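Local coordinates for protein glycosyl transferase family 8 (PDB 5GVV) that transfers galactose from UDP-galactose to the terminal glucose of the already glycosylated serine-rich repeat protein PsrP in Streptococcus pneumoniae, at residues V281-S286 / H305-T310; C288-D293 / L349-K354; T310-E315 / V327-L332. One frame throughout, in Å; residues are numbered along the deposited sequence.

Interaction 1. Residues V281-S286 / H305-T310; sequences VNLTNS and HIVAYT
The carbonyl oxygen of Asn282 receives the Val307 N-H over 2.9 Å at an N-H...O angle of 171°, and Ile306 CA adds a CA-H...O contact at 3.6 Å to the same oxygen. Asn282 N in turn donates to His305 O, and Thr284 N to Val307 O. This alternation, with axes 4.8 Å apart and 13° from parallel, identifies strands 278-283 and 302-307 as parallel neighbours. They are the two strands of a beta-alpha-beta unit around helix 292-298, in a Rossmann-like sheet of order 3-2-1-4-5-6.

On the face of Val281, Leu283 and Val307, Leu283 CG stands opposite the backbone N (chi1 168°). That torsion helps bring Leu283 CD1 over the Tyr309 ring, 4.0 Å from its centroid, as a CH-pi contact displaced toward the rim. Leu283 CD1 also lies 4.1 Å from Val307 CG1. On the other face, Thr284 CG2 meets Ile306 CG2 at 3.9 Å, and Ile306 CD1 reaches Asn282 CB. Asn282 ND2 bonds to Leu347 O on the next strand, whereas OD1 is buried with no partner in the model. Backbone bonding thus sets the register, while the side chains joining the two strands meet through mainly apolar contacts.

Interaction 2. Residues C288-D293 / L349-K354; sequences CVEKID and LNHDRK
Glu290 holds segment 349-354 at two points, through its backbone N and its carboxylate. Glu290 N donates almost straight to Leu349 O over 3.0 Å, arriving above the carbonyl plane instead of on a lone pair. Beside it lies the tight, buried apolar part: Val289 CG1 sits 3.6 Å from Leu349 CB, and Leu349 CD1 comes within 3.8 Å of Glu290 O. Phe372 of strand 369-372 touches both Leu349 and Glu290.

Residues 288-291 lie in the link between strand 278-283 and helix 292-298 of the Rossmann-like domain, and 349-354 in the loop after strand 345-348. Val289 to Ile292 form a type II turn, with Lys291 as the helix N-cap, and a single bridge joins the backbones of Val289 and Asn350 at a CA separation of 4.7 Å.

Toward solvent the contact turns from apolar packing to polar groups at the exposed His351. Its NE2 donates to Glu290 OE1 over 2.6 Å at an N-H...O angle of 165°. A bend at chi2 (72°) helps turn the carboxylate to the ring, whose plane is 72° from its own; OE1 nevertheless lies close to the ring plane. Lys291 NZ makes a salt bridge to OE2, so the two carboxylate oxygens have different basic partners, which would probably stabilise its negative charge. At another part of the imidazole edge, Cys288 O lies in plane, 3.5 Å from His351 CD2, while Cys288 SG approaches the ring obliquely, 3.7 Å from the same carbon.

Interaction 3. Residues T310-E315 / V327-L332; sequences TNMANE and VYPNSL
Met312 lays its side chain across Val327, Tyr328 and Pro329, where the segment leading into helix 314-317 meets the end of strand 325-328. Both belong to the beta-alpha-beta unit of strand 302-307, helix 314-317 and strand 325-328 in the Rossmann-like domain.

The residue is a selenomethionine, with selenium in place of sulfur. Its CB is directed at segment 327-332, and Met312 CG, opposite the carbonyl carbon (chi1 -75°), rests 3.8 Å from Pro329 CB, the two side chains crossing at about a right angle. Beyond CG the chain is extended. Met312 SE meets Val327 CG1 as the two side chains run past one another in opposite directions, though the exact position of that methyl is doubtful, and SE also lies 3.8 Å from Pro329 N. The terminal Met312 CE reaches the backbone, 3.7 Å from Tyr328 N. Leu317 touches both Met312 and Val327, and Phe238 of the second subunit packs on Val327, so this apolar patch continues into the dimer interface.

The outer part of the contact is polar. Asn330 N donates to Thr310 O over 2.9 Å, from above the carbonyl plane. The Asn330 side chain adds a straighter bond: ND2 donates to Asn311 OD1 at an N-H...O angle of 169°. That oxygen is close to the Asn330 amide plane, although the two amides are 86° apart and Asn330 ND2 stands above the Asn311 carbonyl plane, 3.0 Å from Asn311 OD1.

How the interactions relate
The three contacts lie on one side of the chain's centre in the Rossmann-like domain, away from the UDP pocket and from the manganese ion held by Asp106, Asp108 and His227. Interaction 1 is the common neighbour: its centre is about 9 Å from that of interaction 2 and about 7 Å from that of interaction 3, while the centres of 2 and 3 are about 13 Å apart and the two do not touch. Asn282 ND2 probably bonds to Asn350 OD1 (3.1 Å), joining interactions 1 and 2. Interactions 1 and 3 share Thr310 and are joined by probable bonds between His305 ND1 and Tyr328 OH and from Ser331 N to Ala308 O, each 2.8 Å.

Interaction 1. Residues V281-S286 / H305-T310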
# COMPACT_ATOMS: atom_id res chain seq x y z
N VAL A 281 0.00 -11.82 -29.59
CA VAL A 281 -0.04 -10.37 -29.66
C VAL A 281 -0.97 -9.87 -30.76
O VAL A 281 -1.09 -10.48 -31.84
CB VAL A 281 1.39 -9.78 -29.83
CG1 VAL A 281 2.00 -10.25 -31.13
CG2 VAL A 281 1.37 -8.26 -29.76
N ASN A 282 -1.66 -8.77 -30.48
CA ASN A 282 -2.42 -8.06 -31.50
C ASN A 282 -2.30 -6.56 -31.27
O ASN A 282 -2.22 -6.11 -30.13
CB ASN A 282 -3.90 -8.47 -31.48
CG ASN A 282 -4.76 -7.57 -32.36
OD1 ASN A 282 -5.46 -6.69 -31.86
ND2 ASN A 282 -4.70 -7.78 -33.67
N LEU A 283 -2.28 -5.80 -32.36
CA LEU A 283 -2.26 -4.35 -32.29
C LEU A 283 -3.58 -3.85 -32.87
O LEU A 283 -3.90 -4.13 -34.03
CB LEU A 283 -1.09 -3.79 -33.11
CG LEU A 283 -1.05 -2.29 -33.40
CD1 LEU A 283 -0.62 -1.50 -32.18
CD2 LEU A 283 -0.11 -2.00 -34.57
N THR A 284 -4.35 -3.13 -32.06
CA THR A 284 -5.64 -2.61 -32.51
C THR A 284 -5.70 -1.10 -32.32
O THR A 284 -5.00 -0.55 -31.48
CB THR A 284 -6.80 -3.24 -31.72
OG1 THR A 284 -8.05 -2.70 -32.17
CG2 THR A 284 -6.65 -2.96 -30.23
N ASN A 285 -6.52 -0.43 -33.12
CA ASN A 285 -6.85 0.96 -32.83
C ASN A 285 -8.33 1.06 -32.49
O ASN A 285 -8.83 2.12 -32.08
CB ASN A 285 -6.49 1.87 -34.00
CG ASN A 285 -6.28 3.31 -33.56
OD1 ASN A 285 -7.09 4.19 -33.87
ND2 ASN A 285 -5.20 3.56 -32.82
N SER A 286 -9.03 -0.06 -32.64
CA SER A 286 -10.48 -0.12 -32.43
C SER A 286 -10.84 -0.89 -31.16
O SER A 286 -10.01 -1.61 -30.61
CB SER A 286 -11.16 -0.76 -33.64
OG SER A 286 -10.68 -2.08 -33.87
N HIS A 305 -1.43 -10.38 -25.49
CA HIS A 305 -1.01 -8.99 -25.35
C HIS A 305 -1.76 -8.16 -26.37
O HIS A 305 -1.59 -8.35 -27.58
CB HIS A 305 0.50 -8.87 -25.55
CG HIS A 305 1.30 -9.78 -24.67
ND1 HIS A 305 1.93 -9.34 -23.52
CD2 HIS A 305 1.57 -11.10 -24.76
CE1 HIS A 305 2.55 -10.36 -22.95
NE2 HIS A 305 2.35 -11.44 -23.68
N ILE A 306 -2.61 -7.25 -25.89
CA ILE A 306 -3.38 -6.39 -26.78
C ILE A 306 -2.85 -4.96 -26.67
O ILE A 306 -2.94 -4.34 -25.60
CB ILE A 306 -4.88 -6.42 -26.46
CG1 ILE A 306 -5.38 -7.87 -26.38
CG2 ILE A 306 -5.67 -5.66 -27.52
CD1 ILE A 306 -5.09 -8.68 -27.64
N VAL A 307 -2.30 -4.45 -27.77
CA VAL A 307 -1.62 -3.16 -27.76
C VAL A 307 -2.42 -2.15 -28.57
O VAL A 307 -3.05 -2.51 -29.56
CB VAL A 307 -0.20 -3.31 -28.37
CG1 VAL A 307 0.58 -2.02 -28.26
CG2 VAL A 307 0.54 -4.44 -27.66
N ALA A 308 -2.42 -0.90 -28.13
CA ALA A 308 -3.01 0.19 -28.90
C ALA A 308 -2.11 1.41 -28.76
O ALA A 308 -1.33 1.49 -27.81
CB ALA A 308 -4.41 0.51 -28.41
N TYR A 309 -2.22 2.34 -29.69
CA TYR A 309 -1.40 3.55 -29.67
C TYR A 309 -2.19 4.71 -29.06
O TYR A 309 -1.74 5.85 -29.07
CB TYR A 309 -0.97 3.93 -31.10
CG TYR A 309 0.03 2.99 -31.75
CD1 TYR A 309 0.78 2.10 -31.00
CD2 TYR A 309 0.22 3.01 -33.13
CE1 TYR A 309 1.69 1.24 -31.61
CE2 TYR A 309 1.13 2.16 -33.75
CZ TYR A 309 1.86 1.28 -32.98
OH TYR A 309 2.76 0.43 -33.59
N THR A 310 -3.36 4.40 -28.52
CA THR A 310 -4.27 5.44 -28.06
C THR A 310 -5.08 4.94 -26.87
O THR A 310 -4.87 3.82 -26.40
CB THR A 310 -5.24 5.85 -29.20
OG1 THR A 310 -6.19 6.81 -28.72
CG2 THR A 310 -5.97 4.64 -29.73
O HOH W 1 -3.79 2.00 -31.66

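Interaction 2. Residues C288-D293 / L349-K354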
# COMPACT_ATOMS: atom_id res chain seq x y z
N CYS A 288 -13.16 -3.27 -30.99
CA CYS A 288 -13.49 -4.66 -31.26
C CYS A 288 -12.32 -5.49 -31.76
O CYS A 288 -11.91 -5.39 -32.92
CB CYS A 288 -14.67 -4.79 -32.22
SG CYS A 288 -15.34 -6.48 -32.27
N VAL A 289 -11.80 -6.31 -30.85
CA VAL A 289 -10.85 -7.35 -31.19
C VAL A 289 -11.71 -8.62 -31.26
O VAL A 289 -12.32 -9.00 -30.26
CB VAL A 289 -9.75 -7.47 -30.12
CG1 VAL A 289 -8.74 -8.53 -30.49
CG2 VAL A 289 -9.06 -6.12 -29.95
N GLU A 290 -11.78 -9.23 -32.44
CA GLU A 290 -12.72 -10.32 -32.69
C GLU A 290 -12.57 -11.51 -31.76
O GLU A 290 -11.51 -12.15 -31.72
CB GLU A 290 -12.64 -10.79 -34.15
CG GLU A 290 -13.65 -11.87 -34.52
CD GLU A 290 -15.07 -11.33 -34.59
OE1 GLU A 290 -15.24 -10.17 -35.03
OE2 GLU A 290 -16.01 -12.07 -34.22
N LYS A 291 -13.62 -11.79 -30.99
CA LYS A 291 -13.69 -12.96 -30.12
C LYS A 291 -12.63 -13.01 -29.01
O LYS A 291 -12.39 -14.09 -28.46
CB LYS A 291 -13.62 -14.25 -30.96
CG LYS A 291 -14.83 -14.46 -31.85
CD LYS A 291 -16.08 -14.64 -31.02
CE LYS A 291 -17.29 -14.98 -31.90
NZ LYS A 291 -17.59 -13.90 -32.88
N ILE A 292 -12.03 -11.87 -28.67
CA ILE A 292 -10.95 -11.86 -27.68
C ILE A 292 -11.38 -12.36 -26.29
O ILE A 292 -10.62 -13.07 -25.62
CB ILE A 292 -10.25 -10.46 -27.58
CG1 ILE A 292 -9.01 -10.54 -26.68
CG2 ILE A 292 -11.21 -9.40 -27.06
CD1 ILE A 292 -8.01 -11.58 -27.14
N ASP A 293 -12.60 -12.01 -25.86
CA ASP A 293 -13.09 -12.47 -24.57
C ASP A 293 -13.22 -13.99 -24.57
O ASP A 293 -12.80 -14.67 -23.62
CB ASP A 293 -14.45 -11.84 -24.25
CG ASP A 293 -14.37 -10.33 -24.13
OD1 ASP A 293 -14.16 -9.66 -25.17
OD2 ASP A 293 -14.52 -9.82 -23.00
N LEU A 349 -6.70 -9.77 -35.34
CA LEU A 349 -8.10 -9.83 -34.92
C LEU A 349 -8.81 -8.47 -34.94
O LEU A 349 -10.02 -8.40 -34.69
CB LEU A 349 -8.21 -10.42 -33.52
CG LEU A 349 -7.49 -11.74 -33.26
CD1 LEU A 349 -7.68 -12.20 -31.82
CD2 LEU A 349 -7.97 -12.79 -34.23
N ASN A 350 -8.07 -7.41 -35.23
CA ASN A 350 -8.63 -6.05 -35.16
C ASN A 350 -9.42 -5.67 -36.42
O ASN A 350 -9.03 -6.03 -37.53
CB ASN A 350 -7.51 -5.04 -34.91
CG ASN A 350 -6.39 -5.15 -35.91
OD1 ASN A 350 -5.81 -6.22 -36.09
ND2 ASN A 350 -6.09 -4.05 -36.59
N HIS A 351 -10.50 -4.92 -36.23
CA HIS A 351 -11.46 -4.66 -37.29
C HIS A 351 -11.21 -3.43 -38.18
O HIS A 351 -11.60 -3.43 -39.34
CB HIS A 351 -12.88 -4.60 -36.71
CG HIS A 351 -13.56 -5.93 -36.63
ND1 HIS A 351 -14.17 -6.52 -37.72
CD2 HIS A 351 -13.72 -6.79 -35.60
CE1 HIS A 351 -14.68 -7.68 -37.36
NE2 HIS A 351 -14.42 -7.88 -36.07
N ASP A 352 -10.56 -2.39 -37.66
CA ASP A 352 -10.38 -1.21 -38.50
C ASP A 352 -9.17 -1.31 -39.42
O ASP A 352 -8.57 -2.39 -39.54
CB ASP A 352 -10.34 0.08 -37.67
CG ASP A 352 -11.06 1.23 -38.35
OD1 ASP A 352 -10.46 1.85 -39.26
OD2 ASP A 352 -12.22 1.49 -37.99
N ARG A 353 -8.82 -0.21 -40.06
CA ARG A 353 -7.73 -0.20 -41.04
C ARG A 353 -6.42 -0.68 -40.43
O ARG A 353 -6.04 -0.28 -39.33
CB ARG A 353 -7.55 1.17 -41.68
CG ARG A 353 -8.40 1.37 -42.92
CD ARG A 353 -8.06 2.68 -43.62
NE ARG A 353 -8.34 3.82 -42.76
CZ ARG A 353 -9.53 4.40 -42.64
NH1 ARG A 353 -10.57 3.95 -43.35
NH2 ARG A 353 -9.69 5.44 -41.83
N LYS A 354 -5.73 -1.54 -41.17
CA LYS A 354 -4.55 -2.21 -40.66
C LYS A 354 -3.34 -1.29 -40.55
O LYS A 354 -3.13 -0.41 -41.39
CB LYS A 354 -4.21 -3.41 -41.53
CG LYS A 354 -5.34 -4.42 -41.65
CD LYS A 354 -5.71 -4.99 -40.29
CE LYS A 354 -6.77 -6.08 -40.44
NZ LYS A 354 -7.13 -6.72 -39.15

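Interaction 3. Residues T310-E315 / V327-L332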
# COMPACT_ATOMS: atom_id res chain seq x y z
N THR A 310 -3.36 4.40 -28.52
CA THR A 310 -4.27 5.44 -28.06
C THR A 310 -5.08 4.94 -26.87
O THR A 310 -4.87 3.82 -26.40
CB THR A 310 -5.24 5.85 -29.20
OG1 THR A 310 -6.19 6.81 -28.72
CG2 THR A 310 -5.97 4.64 -29.73
N ASN A 311 -6.01 5.77 -26.38
CA ASN A 311 -6.91 5.36 -25.31
C ASN A 311 -7.75 4.16 -25.74
O ASN A 311 -8.07 4.02 -26.92
CB ASN A 311 -7.84 6.51 -24.91
CG ASN A 311 -7.15 7.57 -24.09
OD1 ASN A 311 -6.35 7.26 -23.21
ND2 ASN A 311 -7.44 8.83 -24.38
N MSE A 312 -8.13 3.31 -24.79
CA MSE A 312 -8.90 2.12 -25.13
C MSE A 312 -10.32 2.20 -24.58
O MSE A 312 -10.56 2.80 -23.53
CB MSE A 312 -8.22 0.85 -24.60
CG MSE A 312 -6.98 0.40 -25.39
SE MSE A 312 -6.24 -1.14 -24.47
CE MSE A 312 -4.94 -1.75 -25.79
N ALA A 313 -11.25 1.57 -25.29
CA ALA A 313 -12.64 1.51 -24.86
C ALA A 313 -12.81 0.56 -23.68
O ALA A 313 -11.95 -0.29 -23.43
CB ALA A 313 -13.53 1.08 -26.01
N ASN A 314 -13.93 0.70 -22.96
CA ASN A 314 -14.20 -0.13 -21.80
C ASN A 314 -14.19 -1.62 -22.13
O ASN A 314 -13.80 -2.44 -21.30
CB ASN A 314 -15.55 0.24 -21.17
CG ASN A 314 -15.49 1.55 -20.40
OD1 ASN A 314 -14.41 2.05 -20.07
ND2 ASN A 314 -16.65 2.11 -20.10
N GLU A 315 -14.62 -1.97 -23.35
CA GLU A 315 -14.64 -3.36 -23.80
C GLU A 315 -13.26 -4.00 -23.69
O GLU A 315 -13.14 -5.18 -23.34
CB GLU A 315 -15.15 -3.46 -25.24
CG GLU A 315 -16.66 -3.32 -25.40
CD GLU A 315 -17.13 -1.87 -25.36
OE1 GLU A 315 -16.28 -0.96 -25.38
OE2 GLU A 315 -18.36 -1.65 -25.34
N VAL A 327 -3.17 -5.65 -21.45
CA VAL A 327 -3.74 -4.60 -22.27
C VAL A 327 -2.84 -3.35 -22.16
O VAL A 327 -2.50 -2.93 -21.05
CB VAL A 327 -5.18 -4.34 -21.77
CG1 VAL A 327 -5.50 -2.87 -21.67
CG2 VAL A 327 -6.20 -5.09 -22.63
N TYR A 328 -2.42 -2.79 -23.29
CA TYR A 328 -1.45 -1.69 -23.27
C TYR A 328 -1.97 -0.44 -23.97
O TYR A 328 -1.55 -0.14 -25.09
CB TYR A 328 -0.16 -2.09 -23.98
CG TYR A 328 0.52 -3.35 -23.51
CD1 TYR A 328 0.12 -4.60 -23.98
CD2 TYR A 328 1.60 -3.30 -22.64
CE1 TYR A 328 0.75 -5.76 -23.58
CE2 TYR A 328 2.24 -4.46 -22.22
CZ TYR A 328 1.81 -5.68 -22.70
OH TYR A 328 2.44 -6.84 -22.30
N PRO A 329 -2.87 0.31 -23.31
CA PRO A 329 -3.34 1.53 -23.98
C PRO A 329 -2.21 2.55 -24.09
O PRO A 329 -1.27 2.51 -23.29
CB PRO A 329 -4.44 2.04 -23.04
CG PRO A 329 -4.05 1.51 -21.67
CD PRO A 329 -3.41 0.17 -21.94
N ASN A 330 -2.30 3.45 -25.07
CA ASN A 330 -1.35 4.54 -25.21
C ASN A 330 0.10 4.09 -25.34
O ASN A 330 1.00 4.70 -24.76
CB ASN A 330 -1.51 5.52 -24.04
CG ASN A 330 -2.85 6.21 -24.04
OD1 ASN A 330 -3.22 6.85 -25.02
ND2 ASN A 330 -3.60 6.06 -22.95
N SER A 331 0.33 3.03 -26.11
CA SER A 331 1.69 2.55 -26.35
C SER A 331 2.21 3.22 -27.61
O SER A 331 1.56 4.12 -28.16
CB SER A 331 1.70 1.03 -26.48
OG SER A 331 3.01 0.51 -26.46
N LEU A 332 3.39 2.81 -28.06
CA LEU A 332 4.02 3.41 -29.24
C LEU A 332 4.73 2.33 -30.05
O LEU A 332 5.02 1.25 -29.52
CB LEU A 332 4.98 4.53 -28.82
CG LEU A 332 4.36 5.79 -28.19
CD1 LEU A 332 5.39 6.60 -27.42
CD2 LEU A 332 3.71 6.66 -29.25